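Local coordinates for response regulator protein (Burkholderia pseudomallei, PDB 3RQI) that probably takes part in two-component signalling as a transcriptional response regulator, with a receiver domain phosphorylated on an aspartate and a Fis-type DNA-binding domain, at residues S124-Q127 with A128-L132; T93-Q96 with A97-G101. All blocks are in the same frame, centred on the assembly; numbering follows the deposited sequence. Where two conformers were deposited one is given.

Contact 1 (S124-Q127 with A128-L132)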
loop_
_atom_site.group_PDB
_atom_site.type_symbol
_atom_site.label_atom_id
_atom_site.label_comp_id
_atom_site.label_asym_id
_atom_site.label_seq_id
_atom_site.Cartn_x
_atom_site.Cartn_y
_atom_site.Cartn_z
ATOM N N SER A 124 -8.037 -5.207 7.655
ATOM C CA SER A 124 -7.388 -5.128 6.341
ATOM C C SER A 124 -8.121 -5.917 5.259
ATOM O O SER A 124 -8.252 -5.432 4.132
ATOM C CB SER A 124 -5.871 -5.504 6.387
ATOM O OG SER A 124 -5.681 -6.861 6.815
ATOM N N GLU A 125 -8.580 -7.126 5.595
ATOM C CA GLU A 125 -9.278 -7.941 4.592
ATOM C C GLU A 125 -10.559 -7.246 4.143
ATOM O O GLU A 125 -10.824 -7.212 2.941
ATOM C CB GLU A 125 -9.547 -9.376 5.081
ATOM C CG GLU A 125 -10.219 -10.337 4.053
ATOM C CD GLU A 125 -9.628 -10.279 2.656
ATOM O OE1 GLU A 125 -10.320 -9.789 1.729
ATOM O OE2 GLU A 125 -8.476 -10.724 2.474
ATOM N N VAL A 126 -11.322 -6.670 5.075
ATOM C CA VAL A 126 -12.553 -5.906 4.724
ATOM C C VAL A 126 -12.226 -4.687 3.856
ATOM O O VAL A 126 -12.897 -4.400 2.849
ATOM C CB VAL A 126 -13.305 -5.434 5.997
ATOM C CG1 VAL A 126 -14.607 -4.666 5.632
ATOM C CG2 VAL A 126 -13.721 -6.636 6.795
ATOM N N GLN A 127 -11.150 -4.005 4.222
ATOM C CA GLN A 127 -10.773 -2.769 3.506
ATOM C C GLN A 127 -10.306 -3.085 2.074
ATOM O O GLN A 127 -10.636 -2.370 1.125
ATOM C CB GLN A 127 -9.753 -1.943 4.340
ATOM C CG GLN A 127 -10.397 -1.251 5.619
ATOM C CD GLN A 127 -9.458 -0.899 6.822
ATOM O OE1 GLN A 127 -8.265 -0.997 6.733
ATOM N NE2 GLN A 127 -10.058 -0.482 7.956
ATOM N N ALA A 128 -9.578 -4.184 1.916
ATOM C CA ALA A 128 -9.142 -4.625 0.593
ATOM C C ALA A 128 -10.322 -4.958 -0.318
ATOM O O ALA A 128 -10.351 -4.539 -1.476
ATOM C CB ALA A 128 -8.149 -5.805 0.705
ATOM N N GLU A 129 -11.297 -5.686 0.208
ATOM C CA GLU A 129 -12.530 -5.961 -0.557
ATOM C C GLU A 129 -13.292 -4.694 -0.949
ATOM O O GLU A 129 -13.712 -4.554 -2.107
ATOM C CB GLU A 129 -13.460 -6.902 0.196
ATOM C CG GLU A 129 -14.793 -7.208 -0.570
ATOM C CD GLU A 129 -14.561 -7.764 -1.981
ATOM O OE1 GLU A 129 -13.522 -8.432 -2.192
ATOM O OE2 GLU A 129 -15.425 -7.563 -2.876
ATOM N N GLU A 130 -13.481 -3.782 0.008
ATOM C CA GLU A 130 -14.151 -2.497 -0.271
ATOM C C GLU A 130 -13.405 -1.756 -1.385
ATOM O O GLU A 130 -14.024 -1.183 -2.285
ATOM C CB GLU A 130 -14.261 -1.639 0.999
ATOM C CG GLU A 130 -15.098 -2.325 2.104
ATOM C CD GLU A 130 -15.185 -1.554 3.426
ATOM O OE1 GLU A 130 -14.278 -0.745 3.749
ATOM O OE2 GLU A 130 -16.169 -1.787 4.168
ATOM N N ALA A 131 -12.068 -1.809 -1.359
ATOM C CA ALA A 131 -11.287 -1.108 -2.398
ATOM C C ALA A 131 -11.531 -1.714 -3.783
ATOM O O ALA A 131 -11.678 -0.999 -4.771
ATOM C CB ALA A 131 -9.773 -1.112 -2.065
ATOM N N LEU A 132 -11.555 -3.034 -3.855
ATOM C CA LEU A 132 -11.748 -3.693 -5.139
ATOM C C LEU A 132 -13.144 -3.400 -5.723
ATOM O O LEU A 132 -13.315 -3.377 -6.942
ATOM C CB LEU A 132 -11.440 -5.189 -5.045
ATOM C CG LEU A 132 -9.927 -5.497 -4.910
ATOM C CD1 LEU A 132 -9.683 -6.938 -4.565
ATOM C CD2 LEU A 132 -9.109 -5.115 -6.136
HETATM O O HOH W 1 -11.113 -9.282 -1.557
#
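Ala128, Glu129, Glu130 and Ala131 each give their backbone N-H to the carbonyl four residues back, on Ser124, Glu125, Val126 and Gln127, the regular i to i+4 ladder of an alpha-helix; Ala128 N to Ser124 O, at 2.9 Å, is one of its two shortest rungs. The side chains that meet one turn apart lie on different sides of the helix. On one, Glu130 runs back along the turn: its CG, anti to the carbonyl carbon (chi1 -61°), comes to 3.1 Å from Val126 O. From there the extended chain carries the carboxylate against the valine, where OE2 stands 3.6 Å from Val126 CG1. That branch lies anti to the backbone N, and the two side chains cross obliquely, so the contact is methyl against carboxylate oxygen, with no polar bond in it. On another side Glu125 and Glu129 share a water. The water donates to Glu129 OE1 at 2.6 Å and only weakly to Glu125 OE1, at 3.4 Å. The two OE1 atoms of Glu125 and Glu129 remain 5.2 Å apart. Glu125 was modelled in two conformers, so its weak arm of this bridge, and any easing of the repulsion between like charges, is doubtful. Ala131 CB rests 3.5 Å from Gln127 O, and the amide of Gln127 turns to a different partner, its OE1 taking a hydrogen bond from Asn104 at the start of strand 104-107. Ser124, Ala128 and Ala131 face the second subunit, packing on its Val95, Ala92 and Ser90, and Ser124 OG is hydrogen-bonded to Gln96 and Lys99 of that subunit. Helix 123-133 thus follows helix 112-118 in the chain, reaches edge strand 104-107 through Gln127, and lies against helix 91-100 of the partner chain.

Contact 2 (T93-Q96 with A97-G101). With SO4 (sulfate ion), chain D.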
loop_
_atom_site.group_PDB
_atom_site.type_symbol
_atom_site.label_atom_id
_atom_site.label_comp_id
_atom_site.label_asym_id
_atom_site.label_seq_id
_atom_site.Cartn_x
_atom_site.Cartn_y
_atom_site.Cartn_z
ATOM N N THR A 93 5.597 2.304 1.146
ATOM C CA THR A 93 5.767 2.215 2.607
ATOM C C THR A 93 4.765 1.279 3.268
ATOM O O THR A 93 5.069 0.682 4.300
ATOM C CB THR A 93 5.747 3.587 3.253
ATOM O OG1 THR A 93 4.548 4.268 2.881
ATOM C CG2 THR A 93 6.940 4.371 2.822
ATOM N N ALA A 94 3.582 1.134 2.671
ATOM C CA ALA A 94 2.572 0.214 3.220
ATOM C C ALA A 94 3.060 -1.237 3.064
ATOM O O ALA A 94 3.004 -1.995 3.999
ATOM C CB ALA A 94 1.227 0.454 2.527
ATOM N N VAL A 95 3.577 -1.582 1.880
ATOM C CA VAL A 95 4.175 -2.916 1.650
ATOM C C VAL A 95 5.249 -3.174 2.723
ATOM O O VAL A 95 5.176 -4.224 3.389
ATOM C CB VAL A 95 4.781 -3.002 0.210
ATOM C CG1 VAL A 95 5.657 -4.258 0.043
ATOM C CG2 VAL A 95 3.676 -2.988 -0.871
ATOM N N GLN A 96 6.230 -2.261 2.908
ATOM C CA GLN A 96 7.315 -2.537 3.836
ATOM C C GLN A 96 6.822 -2.568 5.286
ATOM O O GLN A 96 7.281 -3.401 6.075
ATOM C CB GLN A 96 8.461 -1.541 3.653
ATOM C CG GLN A 96 9.751 -1.945 4.400
ATOM C CD GLN A 96 10.240 -3.301 3.896
ATOM O OE1 GLN A 96 10.284 -3.537 2.684
ATOM N NE2 GLN A 96 10.581 -4.198 4.821
ATOM N N ALA A 97 5.888 -1.680 5.620
ATOM C CA ALA A 97 5.359 -1.678 6.986
ATOM C C ALA A 97 4.723 -3.002 7.382
ATOM O O ALA A 97 4.908 -3.496 8.529
ATOM C CB ALA A 97 4.349 -0.541 7.179
ATOM N N VAL A 98 4.008 -3.599 6.437
ATOM C CA VAL A 98 3.348 -4.879 6.723
ATOM C C VAL A 98 4.404 -5.964 6.825
ATOM O O VAL A 98 4.336 -6.843 7.700
ATOM C CB VAL A 98 2.257 -5.213 5.661
ATOM C CG1 VAL A 98 1.710 -6.651 5.887
ATOM C CG2 VAL A 98 1.189 -4.147 5.655
ATOM N N LYS A 99 5.435 -5.919 5.970
ATOM C CA LYS A 99 6.496 -6.924 6.090
ATOM C C LYS A 99 7.182 -6.873 7.460
ATOM O O LYS A 99 7.580 -7.902 8.015
ATOM C CB LYS A 99 7.561 -6.729 4.991
ATOM C CG LYS A 99 7.122 -7.037 3.579
ATOM C CD LYS A 99 8.360 -7.056 2.686
ATOM C CE LYS A 99 7.989 -7.338 1.252
ATOM N NZ LYS A 99 9.191 -7.540 0.422
ATOM N N ASP A 100 7.304 -5.653 8.001
ATOM C CA ASP A 100 7.980 -5.372 9.271
ATOM C C ASP A 100 7.134 -5.802 10.478
ATOM O O ASP A 100 7.657 -5.892 11.612
ATOM C CB ASP A 100 8.287 -3.857 9.381
ATOM C CG ASP A 100 9.376 -3.388 8.422
ATOM O OD1 ASP A 100 10.066 -4.217 7.809
ATOM O OD2 ASP A 100 9.505 -2.152 8.265
ATOM N N GLY A 101 5.848 -6.057 10.221
ATOM C CA GLY A 101 4.924 -6.534 11.240
ATOM C C GLY A 101 3.700 -5.700 11.543
ATOM O O GLY A 101 2.907 -6.104 12.411
HETATM S S SO4 D . 12.391 -9.499 0.790
HETATM O O1 SO4 D . 12.475 -8.660 -0.378
HETATM O O2 SO4 D . 13.730 -9.624 1.381
HETATM O O3 SO4 D . 11.457 -8.878 1.737
HETATM O O4 SO4 D . 11.897 -10.843 0.455
#
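Lys99 NZ is gripped by several groups: O3 of a sulfate ion at 2.9 Å, and Ser124 OG and the backbone O of Asp103, both of the second subunit. The sulfate, probably from the crystallisation liquor, is also held by Asn122 N and Arg81 of that subunit. The lysine chain is extended beyond CG and lies side by side with Val95, Lys99 CE to Val95 CG1 4.0 Å. Gln96 bends at chi2 (60°), which brings its amide round to Asp100 one turn on. There NE2 donates to Asp100 OD1 at 3.0 Å, the acceptor lying near the amide plane while the donor comes from above the carboxylate plane; the two planes are 52° apart. Gln96 OE1 takes a hydrogen bond from Ser124 OG of the second subunit, so both ends of the amide are engaged and its rotation is fixed. This is the helix of the beta-alpha-beta unit 81-86, 91-100, 104-107 in a CheY-like receiver domain. It ends in a Schellman motif, where Gly101, with phi 121°, gives its N-H to Val98 O at 3.0 Å. Ala97 and Asp100 pack on Leu67 and Ile70 of helix 67-76.

Following the chain from the N terminus, contact 2 comes first, on helix 91-100 between strands 81-86 and 104-107, and contact 1 follows on helix 123-133. Each lies within one helix, spanning single turns with no intervening residues, so neither closes a loop, and the two neither nest nor cross. Within one chain the centres of contacts 1 and 2 are about 17 Å apart, and the two do not touch. They meet across the dimer instead, where the start of contact 1 packs against the middle of contact 2 in the second subunit, tying helix 91-100 of each chain to helix 123-133 of its partner.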